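Local atomic coordinates of ferredoxin component of dioxygenase (Sphingobium yanoikuyae, PDB entry 2I7F), a protein that binds a Rieske-type [2Fe-2S] cluster and probably passes electrons to the terminal oxygenase of the biphenyl 2,3-dioxygenase system. Residues V40-C45 and K88-T93; L5-V10 and V99-P104; G16-V21 and A30-D35. One frame throughout, in Å; residues are numbered along the deposited sequence.

Interaction 1 of 3, residues V40-C45 and K88-T93; sequences VTDNLC and KTYPVT. With FES (Fe2/s2 (inorganic) cluster), chain D.
Residues 40-42 run antiparallel to 88-92, their end-to-end directions 155° apart, with Tyr90 N bonded to Val40 O (3.0 Å) and Asp42 N to Lys88 O (2.9 Å). The pairing belongs to the antiparallel sheet of the Rieske fold, at the point where strand 37-42 leaves the sheet for the cluster-binding loop. Between those two bonds Thr41 and Thr89 form a non-hydrogen-bonded pair, their CA atoms 4.3 Å apart. On the other face of the sheet Val40 divides its branches: CG1, anti to the backbone N (chi1 176°), lies against Tyr90 CD1, while CG2 meets Val92 CG2 at 3.5 Å, the two valines crossing at about a right angle. Leu7 and Ile101 also pack on Val40. The Tyr90 ring reaches along the strand to Asp42, whose backbone N lies in the ring plane at its edge. Tyr90 OH donates to Asp42 OD1 over 2.7 Å on the syn side, with carboxylate and ring planes 49° apart. This bond, with the water on OD2, probably fixes the rotation of the carboxylate. The same water accepts from Lys88 N, so Asp42 is tied to the partner segment through both oxygens. Thr41 OG1 gives its proton to Asp42 O from above the carbonyl plane and is also hydrogen-bonded to Tyr32 OH. Beyond Asp42 the chain turns away to the metal site, where Cys64 is the other cysteine on the same iron and Cys45 SG binds iron FE2 at 2.3 Å.

Interaction 2 of 3, residues L5-V10 and V99-P104; sequences LRLCQV and VCIDQP. With SO4 (sulfate ion), chain C.
Leu5 lays its branched end across the aliphatic part of Gln103 at about a right angle, CD2 approaching Gln103 CG to 3.6 Å. Leu7 makes a similar crossing with Ile101: its CD1 reaches Ile101 CG2 at 3.8 Å, and Leu29 and Val40 join the same apolar layer. With Val99 CG1 anti to the backbone N (chi1 -179°), Val99 CG2 is turned towards the end of strand 5-9 and fits between Cys8 SG and Val10 CG2, 3.9 Å from the latter. On the other face the Arg6 methylene CG rests on Cys100 SG at 3.7 Å, and its guanidinium makes a cation-pi contact with Trp98. Backbone bonds hold these layers in place. Leu5 N meets Ile101 O at 2.8 Å and Leu7 N meets Val99 O at 2.7 Å; Ile101 N returns a longer bond to Leu5 O (3.2 Å), and Val99 N donates to Cys8 O. At the far end Gln9 N donates to sulfate O2 over 2.7 Å, and Ser12 OG also holds this ion, probably taken from the crystallisation liquor. Away from the cluster, the first and last strands thus pair antiparallel, closing one edge of the Rieske-fold sheet.

Interaction 3 of 3, residues G16-V21 and A30-D35; sequences GEPVAV and AVYNVD
Pro18 sets its ring against Tyr32, CB standing 3.6 Å from Tyr32 CD2 and CG a little farther off, in an oblique approach. Tyr32 CG lies anti to the carbonyl carbon and beside the backbone N (chi1 -42°), which brings the CD2-CE2 side of its ring to the proline. The phenol oxygen reaches beyond the hairpin to a hydrogen bond with Thr41 OG1. A serine in place of Tyr32 would probably leave Pro18 CB without its aromatic neighbour and Thr41 OG1 without this hydroxyl partner. The other face carries valines. Val31 has CG1 anti to the backbone N (chi1 -173°), leaving Val31 CG2 to meet Val21 CG2 at 3.7 Å. Val19 faces Val31 more loosely, Val19 CB lying 4.4 Å from Val31 CB. Two backbone bonds, Val19 N to Val31 O and Val31 N to Val19 O, each 2.8 Å, hold this pair. Pro18 CB also packs against Val31 O, at 3.3 Å. The two strands form a beta hairpin in which 19-21 is the edge of the six-stranded sheet; strand 37-42 flanks strand 29-34 on its other side, and Leu7 and Cys8 of strand 4-9 pack on Val21.

How the interactions relate
All three interactions are antiparallel pairings in one six-stranded sheet. Interaction 2 joins the terminal strands and is a buried contact, the largest of the three in buried surface, about 12 Å from the chain centre to its own; interaction 3 pairs the opposite edge strand with its neighbour; interaction 1 joins interior strands. Both 1 and 3 are partly buried and lie nearer the chain centre. Thr93 O and Cys100 N link 1 to 2, and Thr41 O to Ala30 N links 1 to 3. Strands 4-9 and 19-21 meet by packing. Side-chain hydrogen bonding across the segments marks interaction 1, which leads to the cluster; in 2 and 3 the bonds across are those of the backbone, and side chains meet mainly by apolar packing.

Interaction 1 of 3, residues V40-C45 and K88-T93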
ATOM      1  N   VAL A  40      -3.610  -0.254   3.208  1.00 19.10           N
ATOM      2  CA  VAL A  40      -2.385  -1.051   3.236  1.00 18.25           C
ATOM      3  C   VAL A  40      -2.481  -2.120   2.119  1.00 17.84           C
ATOM      4  O   VAL A  40      -3.495  -2.844   2.020  1.00 17.30           O
ATOM      5  CB  VAL A  40      -2.124  -1.708   4.640  1.00 17.94           C
ATOM      6  CG1 VAL A  40      -0.856  -2.644   4.638  1.00 14.52           C
ATOM      7  CG2 VAL A  40      -1.980  -0.607   5.722  1.00 19.17           C
ATOM      8  N   THR A  41      -1.441  -2.156   1.286  1.00 17.34           N
ATOM      9  CA  THR A  41      -1.265  -3.149   0.225  1.00 17.61           C
ATOM     10  C   THR A  41       0.120  -3.791   0.330  1.00 17.89           C
ATOM     11  O   THR A  41       1.001  -3.236   0.955  1.00 18.22           O
ATOM     12  CB  THR A  41      -1.445  -2.546  -1.222  1.00 17.95           C
ATOM     13  OG1 THR A  41      -0.264  -1.829  -1.652  1.00 16.95           O
ATOM     14  CG2 THR A  41      -2.672  -1.649  -1.325  1.00 16.01           C
ATOM     15  N   ASP A  42       0.320  -4.958  -0.273  1.00 17.99           N
ATOM     16  CA  ASP A  42       1.676  -5.372  -0.624  1.00 17.82           C
ATOM     17  C   ASP A  42       2.422  -4.264  -1.402  1.00 17.71           C
ATOM     18  O   ASP A  42       1.833  -3.493  -2.137  1.00 19.17           O
ATOM     19  CB  ASP A  42       1.674  -6.663  -1.430  1.00 18.09           C
ATOM     20  CG  ASP A  42       1.451  -7.894  -0.566  1.00 18.73           C
ATOM     21  OD1 ASP A  42       1.404  -7.760   0.675  1.00 19.92           O
ATOM     22  OD2 ASP A  42       1.310  -8.997  -1.133  1.00 19.16           O
ATOM     23  N   ASN A  43       3.717  -4.149  -1.180  1.00 17.07           N
ATOM     24  CA  ASN A  43       4.526  -3.132  -1.869  1.00 15.73           C
ATOM     25  C   ASN A  43       5.099  -3.624  -3.224  1.00 16.28           C
ATOM     26  O   ASN A  43       5.259  -2.825  -4.162  1.00 16.52           O
ATOM     27  CB  ASN A  43       5.658  -2.701  -0.932  1.00 14.84           C
ATOM     28  CG  ASN A  43       6.173  -1.342  -1.193  1.00 15.17           C
ATOM     29  OD1 ASN A  43       7.173  -0.906  -0.569  1.00 20.54           O
ATOM     30  ND2 ASN A  43       5.527  -0.626  -2.099  1.00 13.70           N
ATOM     31  N   LEU A  44       5.431  -4.913  -3.326  1.00 15.97           N
ATOM     32  CA  LEU A  44       5.976  -5.449  -4.561  1.00 15.25           C
ATOM     33  C   LEU A  44       4.873  -5.448  -5.650  1.00 16.96           C
ATOM     34  O   LEU A  44       3.856  -6.128  -5.520  1.00 17.13           O
ATOM     35  CB  LEU A  44       6.556  -6.891  -4.377  1.00 15.59           C
ATOM     36  CG  LEU A  44       7.467  -7.417  -5.510  1.00 15.12           C
ATOM     37  CD1 LEU A  44       8.823  -6.652  -5.542  1.00 14.23           C
ATOM     38  CD2 LEU A  44       7.693  -8.928  -5.423  1.00 12.98           C
ATOM     39  N   CYS A  45       5.095  -4.666  -6.710  1.00 16.54           N
ATOM     40  CA  CYS A  45       4.286  -4.738  -7.921  1.00 16.01           C
ATOM     41  C   CYS A  45       4.117  -6.205  -8.340  1.00 16.25           C
ATOM     42  O   CYS A  45       5.029  -7.006  -8.145  1.00 15.74           O
ATOM     43  CB  CYS A  45       4.929  -3.974  -9.067  1.00 16.30           C
ATOM     44  SG  CYS A  45       3.769  -3.857 -10.438  1.00 14.56           S
ATOM     45  N   LYS A  88      -2.416  -7.465  -3.314  1.00 16.76           N
ATOM     46  CA  LYS A  88      -3.010  -7.857  -2.045  1.00 16.99           C
ATOM     47  C   LYS A  88      -3.234  -6.615  -1.197  1.00 16.06           C
ATOM     48  O   LYS A  88      -2.337  -5.802  -1.068  1.00 17.00           O
ATOM     49  CB  LYS A  88      -2.096  -8.814  -1.299  1.00 17.74           C
ATOM     50  CG  LYS A  88      -2.520  -9.190   0.125  1.00 18.11           C
ATOM     51  CD  LYS A  88      -3.511 -10.277   0.112  1.00 19.75           C
ATOM     52  CE  LYS A  88      -3.726 -10.838   1.500  1.00 21.46           C
ATOM     53  NZ  LYS A  88      -4.976 -11.625   1.447  1.00 19.33           N
ATOM     54  N   THR A  89      -4.444  -6.515  -0.643  1.00 15.48           N
ATOM     55  CA  THR A  89      -4.831  -5.501   0.331  1.00 15.95           C
ATOM     56  C   THR A  89      -5.032  -6.141   1.714  1.00 15.29           C
ATOM     57  O   THR A  89      -5.160  -7.357   1.847  1.00 14.61           O
ATOM     58  CB  THR A  89      -6.139  -4.727  -0.109  1.00 15.25           C
ATOM     59  OG1 THR A  89      -7.294  -5.587  -0.008  1.00 15.71           O
ATOM     60  CG2 THR A  89      -6.031  -4.171  -1.530  1.00 12.62           C
ATOM     61  N   TYR A  90      -5.005  -5.307   2.744  1.00 15.89           N
ATOM     62  CA  TYR A  90      -5.163  -5.728   4.124  1.00 16.44           C
ATOM     63  C   TYR A  90      -6.161  -4.798   4.806  1.00 16.71           C
ATOM     64  O   TYR A  90      -6.105  -3.587   4.593  1.00 19.60           O
ATOM     65  CB  TYR A  90      -3.794  -5.692   4.883  1.00 15.98           C
ATOM     66  CG  TYR A  90      -2.725  -6.602   4.268  1.00 16.64           C
ATOM     67  CD1 TYR A  90      -1.924  -6.160   3.232  1.00 13.60           C
ATOM     68  CD2 TYR A  90      -2.546  -7.883   4.711  1.00 17.90           C
ATOM     69  CE1 TYR A  90      -0.967  -6.953   2.671  1.00 14.88           C
ATOM     70  CE2 TYR A  90      -1.591  -8.705   4.129  1.00 18.51           C
ATOM     71  CZ  TYR A  90      -0.807  -8.236   3.112  1.00 15.13           C
ATOM     72  OH  TYR A  90       0.147  -9.084   2.601  1.00 16.09           O
ATOM     73  N   PRO A  91      -7.086  -5.350   5.586  1.00 17.13           N
ATOM     74  CA  PRO A  91      -7.963  -4.588   6.454  1.00 17.13           C
ATOM     75  C   PRO A  91      -7.150  -3.940   7.564  1.00 17.07           C
ATOM     76  O   PRO A  91      -6.341  -4.630   8.218  1.00 17.34           O
ATOM     77  CB  PRO A  91      -8.948  -5.653   7.005  1.00 17.84           C
ATOM     78  CG  PRO A  91      -8.805  -6.803   6.128  1.00 18.38           C
ATOM     79  CD  PRO A  91      -7.365  -6.798   5.716  1.00 17.81           C
ATOM     80  N   VAL A  92      -7.392  -2.638   7.757  1.00 16.41           N
ATOM     81  CA  VAL A  92      -6.626  -1.748   8.609  1.00 16.32           C
ATOM     82  C   VAL A  92      -7.474  -1.378   9.864  1.00 15.88           C
ATOM     83  O   VAL A  92      -8.691  -1.132   9.795  1.00 15.57           O
ATOM     84  CB  VAL A  92      -6.113  -0.493   7.812  1.00 16.93           C
ATOM     85  CG1 VAL A  92      -5.198   0.376   8.635  1.00 15.65           C
ATOM     86  CG2 VAL A  92      -5.392  -0.933   6.527  1.00 17.15           C
ATOM     87  N   THR A  93      -6.808  -1.430  11.008  1.00 15.38           N
ATOM     88  CA  THR A  93      -7.283  -0.865  12.258  1.00 15.03           C
ATOM     89  C   THR A  93      -6.242   0.180  12.720  1.00 15.23           C
ATOM     90  O   THR A  93      -5.076  -0.014  12.511  1.00 16.23           O
ATOM     91  CB  THR A  93      -7.453  -1.984  13.290  1.00 15.64           C
ATOM     92  OG1 THR A  93      -8.258  -3.035  12.712  1.00 15.48           O
ATOM     93  CG2 THR A  93      -8.143  -1.496  14.588  1.00 14.23           C
TER
HETATM   94 FE1  FES D 501       5.728  -3.525 -14.432  1.00 17.77          FE
HETATM   95 FE2  FES D 501       5.045  -2.614 -11.917  1.00 18.55          FE
HETATM   96  S1  FES D 501       3.964  -2.387 -13.841  1.00 19.86           S
HETATM   97  S2  FES D 501       6.853  -3.793 -12.542  1.00 19.06           S
HETATM   98  O   HOH W   1       0.386  -8.749  -3.765  1.00 14.15           O

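Interaction 2 of 3, residues L5-V10 and V99-P104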
ATOM      1  N   LEU A   5      -0.643  -6.400  14.206  1.00 21.44           N
ATOM      2  CA  LEU A   5       0.735  -6.020  13.924  1.00 21.07           C
ATOM      3  C   LEU A   5       0.765  -4.532  13.704  1.00 19.97           C
ATOM      4  O   LEU A   5       0.028  -4.054  12.871  1.00 18.98           O
ATOM      5  CB  LEU A   5       1.233  -6.680  12.628  1.00 21.46           C
ATOM      6  CG  LEU A   5       1.395  -8.192  12.601  1.00 23.20           C
ATOM      7  CD1 LEU A   5       1.867  -8.700  11.221  1.00 21.94           C
ATOM      8  CD2 LEU A   5       2.350  -8.545  13.719  1.00 24.19           C
ATOM      9  N   ARG A   6       1.596  -3.802  14.449  1.00 19.12           N
ATOM     10  CA  ARG A   6       1.823  -2.379  14.172  1.00 19.89           C
ATOM     11  C   ARG A   6       2.749  -2.170  12.958  1.00 19.58           C
ATOM     12  O   ARG A   6       3.823  -2.761  12.893  1.00 20.53           O
ATOM     13  CB  ARG A   6       2.413  -1.689  15.396  1.00 19.78           C
ATOM     14  CG  ARG A   6       1.428  -1.614  16.511  1.00 21.47           C
ATOM     15  CD  ARG A   6       1.974  -0.995  17.766  1.00 22.28           C
ATOM     16  NE  ARG A   6       3.034  -1.820  18.272  1.00 25.00           N
ATOM     17  CZ  ARG A   6       3.676  -1.616  19.413  1.00 27.63           C
ATOM     18  NH1 ARG A   6       3.372  -0.584  20.188  1.00 27.81           N
ATOM     19  NH2 ARG A   6       4.609  -2.481  19.779  1.00 27.38           N
ATOM     20  N   LEU A   7       2.342  -1.317  12.019  1.00 18.79           N
ATOM     21  CA  LEU A   7       3.148  -1.024  10.823  1.00 19.38           C
ATOM     22  C   LEU A   7       3.941   0.276  10.941  1.00 19.00           C
ATOM     23  O   LEU A   7       5.145   0.291  10.693  1.00 19.79           O
ATOM     24  CB  LEU A   7       2.294  -1.046   9.528  1.00 18.60           C
ATOM     25  CG  LEU A   7       1.484  -2.323   9.345  1.00 16.59           C
ATOM     26  CD1 LEU A   7       0.645  -2.295   8.028  1.00 13.62           C
ATOM     27  CD2 LEU A   7       2.395  -3.561   9.408  1.00 13.91           C
ATOM     28  N   CYS A   8       3.278   1.340  11.390  1.00 20.23           N
ATOM     29  CA  CYS A   8       3.860   2.670  11.416  1.00 19.88           C
ATOM     30  C   CYS A   8       2.850   3.573  12.060  1.00 19.76           C
ATOM     31  O   CYS A   8       1.679   3.220  12.164  1.00 19.64           O
ATOM     32  CB  CYS A   8       4.219   3.168   9.992  1.00 21.22           C
ATOM     33  SG  CYS A   8       2.856   3.497   8.817  1.00 21.34           S
ATOM     34  N   GLN A   9       3.291   4.745  12.505  1.00 19.09           N
ATOM     35  CA  GLN A   9       2.379   5.700  13.099  1.00 19.84           C
ATOM     36  C   GLN A   9       1.524   6.330  11.998  1.00 19.04           C
ATOM     37  O   GLN A   9       2.002   6.593  10.907  1.00 16.87           O
ATOM     38  CB  GLN A   9       3.155   6.773  13.835  1.00 20.13           C
ATOM     39  CG  GLN A   9       3.771   6.267  15.104  1.00 21.96           C
ATOM     40  CD  GLN A   9       4.789   7.241  15.602  1.00 24.14           C
ATOM     41  OE1 GLN A   9       4.487   8.070  16.462  1.00 33.27           O
ATOM     42  NE2 GLN A   9       5.972   7.216  15.018  1.00 30.78           N
ATOM     43  N   VAL A  10       0.250   6.533  12.298  1.00 18.32           N
ATOM     44  CA  VAL A  10      -0.680   7.214  11.386  1.00 18.05           C
ATOM     45  C   VAL A  10      -0.109   8.588  10.948  1.00 18.16           C
ATOM     46  O   VAL A  10      -0.190   8.987   9.780  1.00 16.99           O
ATOM     47  CB  VAL A  10      -2.076   7.446  12.071  1.00 17.04           C
ATOM     48  CG1 VAL A  10      -3.038   8.224  11.141  1.00 20.74           C
ATOM     49  CG2 VAL A  10      -2.764   6.151  12.454  1.00 15.62           C
ATOM     50  N   VAL A  99      -0.970   2.546  12.639  1.00 16.44           N
ATOM     51  CA  VAL A  99      -1.530   1.768  11.537  1.00 15.58           C
ATOM     52  C   VAL A  99      -1.256   0.288  11.778  1.00 16.85           C
ATOM     53  O   VAL A  99      -0.092  -0.127  11.842  1.00 17.13           O
ATOM     54  CB  VAL A  99      -0.952   2.153  10.148  1.00 15.70           C
ATOM     55  CG1 VAL A  99      -1.604   1.317   9.093  1.00 12.78           C
ATOM     56  CG2 VAL A  99      -1.215   3.632   9.842  1.00 11.27           C
ATOM     57  N   CYS A 100      -2.331  -0.499  11.950  1.00 17.77           N
ATOM     58  CA  CYS A 100      -2.206  -1.928  12.143  1.00 17.34           C
ATOM     59  C   CYS A 100      -2.986  -2.736  11.132  1.00 17.73           C
ATOM     60  O   CYS A 100      -3.989  -2.282  10.584  1.00 16.46           O
ATOM     61  CB  CYS A 100      -2.670  -2.356  13.552  1.00 17.30           C
ATOM     62  SG  CYS A 100      -1.938  -1.554  14.944  1.00 16.04           S
ATOM     63  N   ILE A 101      -2.513  -3.970  10.947  1.00 19.21           N
ATOM     64  CA  ILE A 101      -3.198  -5.025  10.205  1.00 19.96           C
ATOM     65  C   ILE A 101      -3.204  -6.291  11.086  1.00 21.47           C
ATOM     66  O   ILE A 101      -2.493  -6.372  12.070  1.00 21.24           O
ATOM     67  CB  ILE A 101      -2.577  -5.302   8.805  1.00 19.61           C
ATOM     68  CG1 ILE A 101      -1.114  -5.797   8.892  1.00 19.69           C
ATOM     69  CG2 ILE A 101      -2.746  -4.052   7.905  1.00 16.73           C
ATOM     70  CD1 ILE A 101      -0.604  -6.546   7.626  1.00 18.71           C
ATOM     71  N   ASP A 102      -4.033  -7.249  10.734  1.00 22.75           N
ATOM     72  CA  ASP A 102      -4.132  -8.476  11.489  1.00 25.01           C
ATOM     73  C   ASP A 102      -2.929  -9.308  11.143  1.00 25.70           C
ATOM     74  O   ASP A 102      -2.458  -9.265  10.016  1.00 25.31           O
ATOM     75  CB  ASP A 102      -5.416  -9.246  11.132  1.00 25.79           C
ATOM     76  CG  ASP A 102      -6.708  -8.508  11.557  1.00 30.25           C
ATOM     77  OD1 ASP A 102      -6.674  -7.587  12.399  1.00 32.28           O
ATOM     78  OD2 ASP A 102      -7.795  -8.870  11.031  1.00 36.99           O
ATOM     79  N   GLN A 103      -2.412 -10.047  12.114  1.00 26.67           N
ATOM     80  CA  GLN A 103      -1.437 -11.109  11.829  1.00 28.66           C
ATOM     81  C   GLN A 103      -2.179 -12.164  10.967  1.00 29.15           C
ATOM     82  O   GLN A 103      -3.241 -12.639  11.364  1.00 29.08           O
ATOM     83  CB  GLN A 103      -0.948 -11.712  13.145  1.00 29.04           C
ATOM     84  CG  GLN A 103       0.573 -11.666  13.386  1.00 30.60           C
ATOM     85  CD  GLN A 103       0.927 -11.796  14.882  1.00 30.18           C
ATOM     86  OE1 GLN A 103       0.409 -11.065  15.751  1.00 28.42           O
ATOM     87  NE2 GLN A 103       1.791 -12.736  15.181  1.00 33.74           N
ATOM     88  N   PRO A 104      -1.688 -12.482   9.763  1.00 30.83           N
ATOM     89  CA  PRO A 104      -2.492 -13.377   8.917  1.00 31.17           C
ATOM     90  C   PRO A 104      -1.961 -14.811   8.934  1.00 31.87           C
ATOM     91  O   PRO A 104      -1.713 -15.361  10.008  1.00 31.84           O
ATOM     92  CB  PRO A 104      -2.329 -12.762   7.515  1.00 32.52           C
ATOM     93  CG  PRO A 104      -0.921 -12.046   7.568  1.00 32.28           C
ATOM     94  CD  PRO A 104      -0.460 -12.070   9.060  1.00 31.43           C
TER
HETATM   95  S   SO4 C 500       7.015   5.071  12.327  1.00 52.92           S
HETATM   96  O1  SO4 C 500       7.004   3.602  12.350  1.00 53.25           O
HETATM   97  O2  SO4 C 500       5.744   5.658  11.915  1.00 49.98           O
HETATM   98  O3  SO4 C 500       7.353   5.563  13.673  1.00 54.14           O
HETATM   99  O4  SO4 C 500       8.041   5.512  11.365  1.00 54.51           O

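Interaction 3 of 3, residues G16-V21 and A30-D35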
ATOM      1  N   GLY A  16      -0.445  11.360  -0.609  1.00 23.93           N
ATOM      2  CA  GLY A  16       0.428  11.590  -1.734  1.00 23.71           C
ATOM      3  C   GLY A  16       1.810  11.034  -1.534  1.00 24.28           C
ATOM      4  O   GLY A  16       2.576  11.022  -2.474  1.00 24.92           O
ATOM      5  N   GLU A  17       2.141  10.582  -0.314  1.00 23.84           N
ATOM      6  CA  GLU A  17       3.493  10.100   0.007  1.00 23.04           C
ATOM      7  C   GLU A  17       3.427   8.768   0.780  1.00 21.57           C
ATOM      8  O   GLU A  17       3.548   8.740   1.997  1.00 21.60           O
ATOM      9  CB  GLU A  17       4.276  11.167   0.786  1.00 23.55           C
ATOM     10  CG  GLU A  17       4.169  12.589   0.147  1.00 25.91           C
ATOM     11  CD  GLU A  17       4.809  13.689   0.957  1.00 27.73           C
ATOM     12  OE1 GLU A  17       5.476  13.339   1.980  1.00 32.53           O
ATOM     13  OE2 GLU A  17       4.655  14.903   0.563  1.00 30.25           O
ATOM     14  N   PRO A  18       3.185   7.654   0.063  1.00 20.31           N
ATOM     15  CA  PRO A  18       3.110   6.374   0.758  1.00 19.55           C
ATOM     16  C   PRO A  18       4.410   5.931   1.421  1.00 19.37           C
ATOM     17  O   PRO A  18       5.519   6.355   1.015  1.00 18.77           O
ATOM     18  CB  PRO A  18       2.685   5.370  -0.323  1.00 19.58           C
ATOM     19  CG  PRO A  18       2.801   6.025  -1.596  1.00 20.80           C
ATOM     20  CD  PRO A  18       2.978   7.525  -1.390  1.00 19.64           C
ATOM     21  N   VAL A  19       4.239   5.063   2.420  1.00 18.00           N
ATOM     22  CA  VAL A  19       5.269   4.697   3.362  1.00 17.48           C
ATOM     23  C   VAL A  19       5.514   3.207   3.219  1.00 17.80           C
ATOM     24  O   VAL A  19       4.569   2.415   3.286  1.00 16.45           O
ATOM     25  CB  VAL A  19       4.799   5.043   4.800  1.00 17.80           C
ATOM     26  CG1 VAL A  19       5.764   4.502   5.856  1.00 15.12           C
ATOM     27  CG2 VAL A  19       4.686   6.548   4.912  1.00 16.91           C
ATOM     28  N   ALA A  20       6.775   2.854   2.967  1.00 17.25           N
ATOM     29  CA  ALA A  20       7.219   1.474   2.923  1.00 16.31           C
ATOM     30  C   ALA A  20       7.454   0.963   4.313  1.00 15.56           C
ATOM     31  O   ALA A  20       8.193   1.546   5.075  1.00 16.68           O
ATOM     32  CB  ALA A  20       8.543   1.354   2.103  1.00 14.71           C
ATOM     33  N   VAL A  21       6.835  -0.152   4.641  1.00 16.34           N
ATOM     34  CA  VAL A  21       6.981  -0.757   5.945  1.00 17.00           C
ATOM     35  C   VAL A  21       7.436  -2.163   5.728  1.00 16.65           C
ATOM     36  O   VAL A  21       6.848  -2.843   4.936  1.00 17.12           O
ATOM     37  CB  VAL A  21       5.662  -0.771   6.673  1.00 17.28           C
ATOM     38  CG1 VAL A  21       5.768  -1.644   7.921  1.00 17.11           C
ATOM     39  CG2 VAL A  21       5.238   0.708   7.002  1.00 17.02           C
ATOM     40  N   ALA A  30       3.012  -1.551   1.835  1.00 16.99           N
ATOM     41  CA  ALA A  30       2.908  -0.173   1.435  1.00 16.10           C
ATOM     42  C   ALA A  30       1.749   0.381   2.215  1.00 16.74           C
ATOM     43  O   ALA A  30       0.689  -0.187   2.223  1.00 15.52           O
ATOM     44  CB  ALA A  30       2.660  -0.049  -0.024  1.00 16.60           C
ATOM     45  N   VAL A  31       1.959   1.529   2.848  1.00 17.18           N
ATOM     46  CA  VAL A  31       0.907   2.224   3.582  1.00 16.86           C
ATOM     47  C   VAL A  31       0.598   3.583   2.925  1.00 18.15           C
ATOM     48  O   VAL A  31       1.503   4.366   2.628  1.00 17.90           O
ATOM     49  CB  VAL A  31       1.320   2.421   5.055  1.00 18.18           C
ATOM     50  CG1 VAL A  31       0.151   2.989   5.882  1.00 14.56           C
ATOM     51  CG2 VAL A  31       1.809   1.116   5.631  1.00 16.47           C
ATOM     52  N   TYR A  32      -0.700   3.841   2.703  1.00 17.67           N
ATOM     53  CA  TYR A  32      -1.178   5.011   2.012  1.00 17.20           C
ATOM     54  C   TYR A  32      -2.207   5.781   2.816  1.00 17.71           C
ATOM     55  O   TYR A  32      -2.968   5.205   3.590  1.00 16.27           O
ATOM     56  CB  TYR A  32      -1.844   4.655   0.697  1.00 16.48           C
ATOM     57  CG  TYR A  32      -1.179   3.623  -0.143  1.00 15.45           C
ATOM     58  CD1 TYR A  32      -1.307   2.274   0.176  1.00 14.38           C
ATOM     59  CD2 TYR A  32      -0.493   3.955  -1.303  1.00 15.49           C
ATOM     60  CE1 TYR A  32      -0.774   1.317  -0.592  1.00 17.01           C
ATOM     61  CE2 TYR A  32       0.073   2.934  -2.111  1.00 14.45           C
ATOM     62  CZ  TYR A  32      -0.086   1.631  -1.751  1.00 15.78           C
ATOM     63  OH  TYR A  32       0.454   0.577  -2.501  1.00 18.02           O
ATOM     64  N   ASN A  33      -2.249   7.085   2.548  1.00 17.32           N
ATOM     65  CA  ASN A  33      -3.278   7.973   3.024  1.00 18.15           C
ATOM     66  C   ASN A  33      -3.947   8.539   1.764  1.00 18.94           C
ATOM     67  O   ASN A  33      -3.294   9.228   0.972  1.00 19.58           O
ATOM     68  CB  ASN A  33      -2.639   9.061   3.894  1.00 18.58           C
ATOM     69  CG  ASN A  33      -3.559  10.263   4.200  1.00 19.20           C
ATOM     70  OD1 ASN A  33      -4.678  10.377   3.718  1.00 20.98           O
ATOM     71  ND2 ASN A  33      -3.037  11.182   4.993  1.00 17.39           N
ATOM     72  N   VAL A  34      -5.214   8.176   1.566  1.00 18.97           N
ATOM     73  CA  VAL A  34      -6.061   8.686   0.508  1.00 19.53           C
ATOM     74  C   VAL A  34      -7.104   9.615   1.155  1.00 20.63           C
ATOM     75  O   VAL A  34      -8.013   9.179   1.864  1.00 20.38           O
ATOM     76  CB  VAL A  34      -6.749   7.510  -0.292  1.00 20.47           C
ATOM     77  CG1 VAL A  34      -7.785   8.064  -1.299  1.00 19.73           C
ATOM     78  CG2 VAL A  34      -5.692   6.628  -1.001  1.00 16.77           C
ATOM     79  N   ASP A  35      -6.947  10.910   0.932  1.00 21.99           N
ATOM     80  CA  ASP A  35      -7.869  11.924   1.463  1.00 21.94           C
ATOM     81  C   ASP A  35      -8.145  11.797   2.967  1.00 21.84           C
ATOM     82  O   ASP A  35      -9.265  12.024   3.428  1.00 22.01           O
ATOM     83  CB  ASP A  35      -9.185  11.887   0.677  1.00 22.88           C
ATOM     84  CG  ASP A  35     -10.016  13.147   0.863  1.00 24.37           C
ATOM     85  OD1 ASP A  35      -9.432  14.262   0.935  1.00 29.16           O
ATOM     86  OD2 ASP A  35     -11.272  13.028   0.940  1.00 32.37           O
TER